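Local atomic coordinates of uncharacterized SnoaL-like Protein (Agrobacterium tumefaciens str. C58, PDB entry 3DXO), a protein that is of uncharacterised function but belongs to the SnoaL-like family of the NTF2 clan and is a putative isomerase. Residues G91-L103 with G107-A119. Numbering follows the deposited sequence.
Sequences GDDVAGGTDVVSL and GRIDNVVGFLDGA
Thr98 and Asp117 meet near the open end of the antiparallel beta hairpin formed by strands 93-103 and 109-117, the last two strands in chain order of this SnoaL-like, NTF2-type fold. Thr98 OG1 donates to Asp117 OD2 at 2.7 Å, reaching the syn lone pair of the carboxylate, while the two side chains cross at about a right angle. Backbone hydrogen bonds link both ways between Gly96 and Asp117, Thr98 and Phe115, and Val100 and Val113. The face bearing Asp99, Val101 and Leu103 is turned to helix 3-17; there, Asp99 OD1 lies 3.2 Å from Gly114 CA, at a glycine that has no side chain on that face, and Asp99 OD2 is hydrogen-bonded to Trp84 NE1. Farther along, Val101 lies beside Val112, CG2 to CG2 at 3.8 Å. Val101 CG1, extended away from the backbone N (chi1 177°), comes 3.6 Å from Ile109 CG2, and Leu103 CD1 packs on Ile109 CG1. Next to the turn, a classic beta bulge interrupts the register: Asp110 and Asn111 both face Ser102, whose N donates to Asn111 O and whose O accepts from Asp110 N. The opposite face, bearing Thr98, Val100 and Phe115, packs against the second subunit. In the second shell, Ser83 OG hydrogen-bonds Thr98 OG1, and Arg81 NH2 of the second subunit forms a salt bridge with Asp117 OD1, the carboxylate oxygen beside the one that accepts from Thr98.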
# COMPACT_ATOMS: atom_id res chain seq x y z
N GLY B 91 -11.59 -6.61 -24.86
CA GLY B 91 -11.51 -7.60 -23.78
C GLY B 91 -10.12 -8.06 -23.36
O GLY B 91 -10.01 -8.93 -22.51
N ASP B 92 -9.06 -7.52 -23.93
CA ASP B 92 -7.70 -7.94 -23.54
C ASP B 92 -7.26 -7.37 -22.22
O ASP B 92 -7.55 -6.20 -21.92
CB ASP B 92 -6.64 -7.45 -24.53
CG ASP B 92 -6.17 -8.48 -25.47
OD1 ASP B 92 -6.02 -9.64 -25.05
OD2 ASP B 92 -5.85 -8.07 -26.61
N ASP B 93 -6.51 -8.17 -21.47
CA ASP B 93 -5.90 -7.74 -20.22
C ASP B 93 -4.55 -7.13 -20.61
O ASP B 93 -3.62 -7.84 -20.98
CB ASP B 93 -5.71 -8.92 -19.29
CG ASP B 93 -5.30 -8.53 -17.89
OD1 ASP B 93 -4.51 -7.58 -17.71
OD2 ASP B 93 -5.76 -9.23 -16.96
N VAL B 94 -4.45 -5.82 -20.50
CA VAL B 94 -3.30 -5.06 -20.92
C VAL B 94 -2.36 -4.71 -19.76
O VAL B 94 -1.19 -4.50 -19.97
CB VAL B 94 -3.78 -3.77 -21.64
CG1 VAL B 94 -4.81 -4.14 -22.74
CG2 VAL B 94 -4.41 -2.78 -20.66
N ALA B 95 -2.87 -4.67 -18.54
CA ALA B 95 -2.07 -4.31 -17.38
C ALA B 95 -2.91 -4.33 -16.11
O ALA B 95 -4.06 -4.81 -16.10
CB ALA B 95 -1.47 -2.93 -17.57
N GLY B 96 -2.34 -3.82 -15.02
CA GLY B 96 -3.10 -3.73 -13.78
C GLY B 96 -2.49 -2.79 -12.77
O GLY B 96 -1.43 -2.17 -13.01
N GLY B 97 -3.17 -2.70 -11.62
CA GLY B 97 -2.65 -1.96 -10.46
C GLY B 97 -3.04 -2.55 -9.13
O GLY B 97 -3.75 -3.58 -9.06
N THR B 98 -2.53 -1.92 -8.06
CA THR B 98 -2.85 -2.28 -6.69
C THR B 98 -2.99 -0.97 -5.91
O THR B 98 -2.22 -0.05 -6.14
CB THR B 98 -1.75 -3.16 -6.07
OG1 THR B 98 -1.72 -4.39 -6.80
CG2 THR B 98 -2.04 -3.46 -4.60
N ASP B 99 -3.97 -0.90 -5.02
CA ASP B 99 -4.17 0.32 -4.25
C ASP B 99 -4.31 0.07 -2.75
O ASP B 99 -4.78 -1.00 -2.32
CB ASP B 99 -5.47 1.03 -4.67
CG ASP B 99 -5.49 1.41 -6.13
OD1 ASP B 99 -4.86 2.42 -6.52
OD2 ASP B 99 -6.22 0.71 -6.87
N VAL B 100 -3.93 1.08 -1.98
CA VAL B 100 -4.14 1.09 -0.54
C VAL B 100 -5.04 2.30 -0.32
O VAL B 100 -4.67 3.40 -0.66
CB VAL B 100 -2.84 1.16 0.24
CG1 VAL B 100 -3.13 1.19 1.76
CG2 VAL B 100 -2.00 -0.04 -0.11
N VAL B 101 -6.22 2.05 0.24
CA VAL B 101 -7.23 3.08 0.50
C VAL B 101 -7.43 3.28 2.02
O VAL B 101 -7.42 2.32 2.77
CB VAL B 101 -8.56 2.67 -0.16
CG1 VAL B 101 -9.67 3.67 0.14
CG2 VAL B 101 -8.37 2.52 -1.64
N SER B 102 -7.61 4.52 2.46
CA SER B 102 -7.82 4.81 3.88
C SER B 102 -9.16 5.50 4.05
O SER B 102 -9.51 6.41 3.30
CB SER B 102 -6.77 5.78 4.41
OG SER B 102 -5.49 5.49 3.90
N LEU B 103 -9.89 5.08 5.07
CA LEU B 103 -11.15 5.69 5.40
C LEU B 103 -10.92 6.60 6.58
O LEU B 103 -10.10 6.31 7.43
CB LEU B 103 -12.19 4.61 5.72
CG LEU B 103 -13.09 4.20 4.56
CD1 LEU B 103 -12.35 3.95 3.23
CD2 LEU B 103 -13.92 3.02 4.93
N GLY B 107 -16.20 7.09 7.72
CA GLY B 107 -16.38 6.12 6.64
C GLY B 107 -16.07 6.53 5.21
O GLY B 107 -16.30 5.75 4.29
N ARG B 108 -15.53 7.73 4.98
CA ARG B 108 -15.29 8.20 3.60
C ARG B 108 -13.81 8.17 3.25
O ARG B 108 -12.97 8.36 4.13
CB ARG B 108 -15.91 9.59 3.40
CG ARG B 108 -17.44 9.51 3.48
CD ARG B 108 -18.16 10.82 3.76
NE ARG B 108 -17.98 11.82 2.71
CZ ARG B 108 -18.61 13.00 2.66
NH1 ARG B 108 -19.51 13.32 3.59
NH2 ARG B 108 -18.38 13.85 1.68
N ILE B 109 -13.51 7.94 1.96
CA ILE B 109 -12.11 7.80 1.50
C ILE B 109 -11.31 9.10 1.62
O ILE B 109 -11.62 10.10 0.99
CB ILE B 109 -12.03 7.28 0.02
CG1 ILE B 109 -12.79 5.95 -0.13
CG2 ILE B 109 -10.59 7.12 -0.40
CD1 ILE B 109 -12.78 5.35 -1.51
N ASP B 110 -10.26 9.08 2.45
CA ASP B 110 -9.41 10.27 2.66
C ASP B 110 -8.01 10.15 2.07
O ASP B 110 -7.29 11.13 1.97
CB ASP B 110 -9.31 10.64 4.15
CG ASP B 110 -8.61 9.59 5.00
OD1 ASP B 110 -8.08 8.59 4.48
OD2 ASP B 110 -8.58 9.77 6.22
N ASN B 111 -7.62 8.95 1.66
CA ASN B 111 -6.27 8.79 1.13
C ASN B 111 -6.11 7.54 0.27
O ASN B 111 -6.55 6.47 0.66
CB ASN B 111 -5.28 8.72 2.31
CG ASN B 111 -3.89 9.20 1.93
OD1 ASN B 111 -3.75 10.13 1.13
ND2 ASN B 111 -2.85 8.59 2.51
N VAL B 112 -5.54 7.68 -0.92
CA VAL B 112 -5.31 6.52 -1.78
C VAL B 112 -3.92 6.56 -2.41
O VAL B 112 -3.51 7.58 -2.94
CB VAL B 112 -6.32 6.41 -2.91
CG1 VAL B 112 -5.91 5.27 -3.85
CG2 VAL B 112 -7.74 6.18 -2.34
N VAL B 113 -3.21 5.45 -2.32
CA VAL B 113 -1.90 5.36 -2.92
C VAL B 113 -1.92 4.15 -3.86
O VAL B 113 -2.05 3.03 -3.40
CB VAL B 113 -0.77 5.25 -1.86
CG1 VAL B 113 0.59 5.06 -2.52
CG2 VAL B 113 -0.74 6.49 -0.95
N GLY B 114 -1.76 4.39 -5.16
CA GLY B 114 -1.78 3.32 -6.16
C GLY B 114 -0.42 2.97 -6.74
O GLY B 114 0.50 3.79 -6.74
N PHE B 115 -0.30 1.73 -7.22
CA PHE B 115 0.93 1.21 -7.84
C PHE B 115 0.56 0.43 -9.13
O PHE B 115 -0.54 -0.04 -9.27
CB PHE B 115 1.67 0.30 -6.88
CG PHE B 115 2.08 0.97 -5.59
CD1 PHE B 115 1.22 1.00 -4.50
CD2 PHE B 115 3.34 1.56 -5.48
CE1 PHE B 115 1.59 1.63 -3.31
CE2 PHE B 115 3.73 2.16 -4.29
CZ PHE B 115 2.85 2.20 -3.20
N LEU B 116 1.49 0.29 -10.07
CA LEU B 116 1.23 -0.44 -11.31
C LEU B 116 1.82 -1.84 -11.26
O LEU B 116 2.87 -2.05 -10.65
CB LEU B 116 1.78 0.31 -12.52
CG LEU B 116 0.91 1.53 -12.88
CD1 LEU B 116 1.71 2.43 -13.87
CD2 LEU B 116 -0.55 1.19 -13.45
N ASP B 117 1.12 -2.78 -11.90
CA ASP B 117 1.49 -4.18 -12.00
C ASP B 117 1.50 -4.64 -13.46
O ASP B 117 0.69 -4.18 -14.25
CB ASP B 117 0.46 -5.06 -11.26
CG ASP B 117 0.22 -4.62 -9.84
OD1 ASP B 117 1.21 -4.27 -9.18
OD2 ASP B 117 -0.94 -4.63 -9.37
N GLY B 118 2.39 -5.56 -13.81
CA GLY B 118 2.39 -6.20 -15.13
C GLY B 118 1.52 -7.47 -15.00
O GLY B 118 0.40 -7.39 -14.51
N ALA B 119 2.02 -8.64 -15.41
CA ALA B 119 1.22 -9.86 -15.24
C ALA B 119 1.59 -10.57 -13.92
O ALA B 119 0.90 -10.44 -12.90
CB ALA B 119 1.40 -10.80 -16.45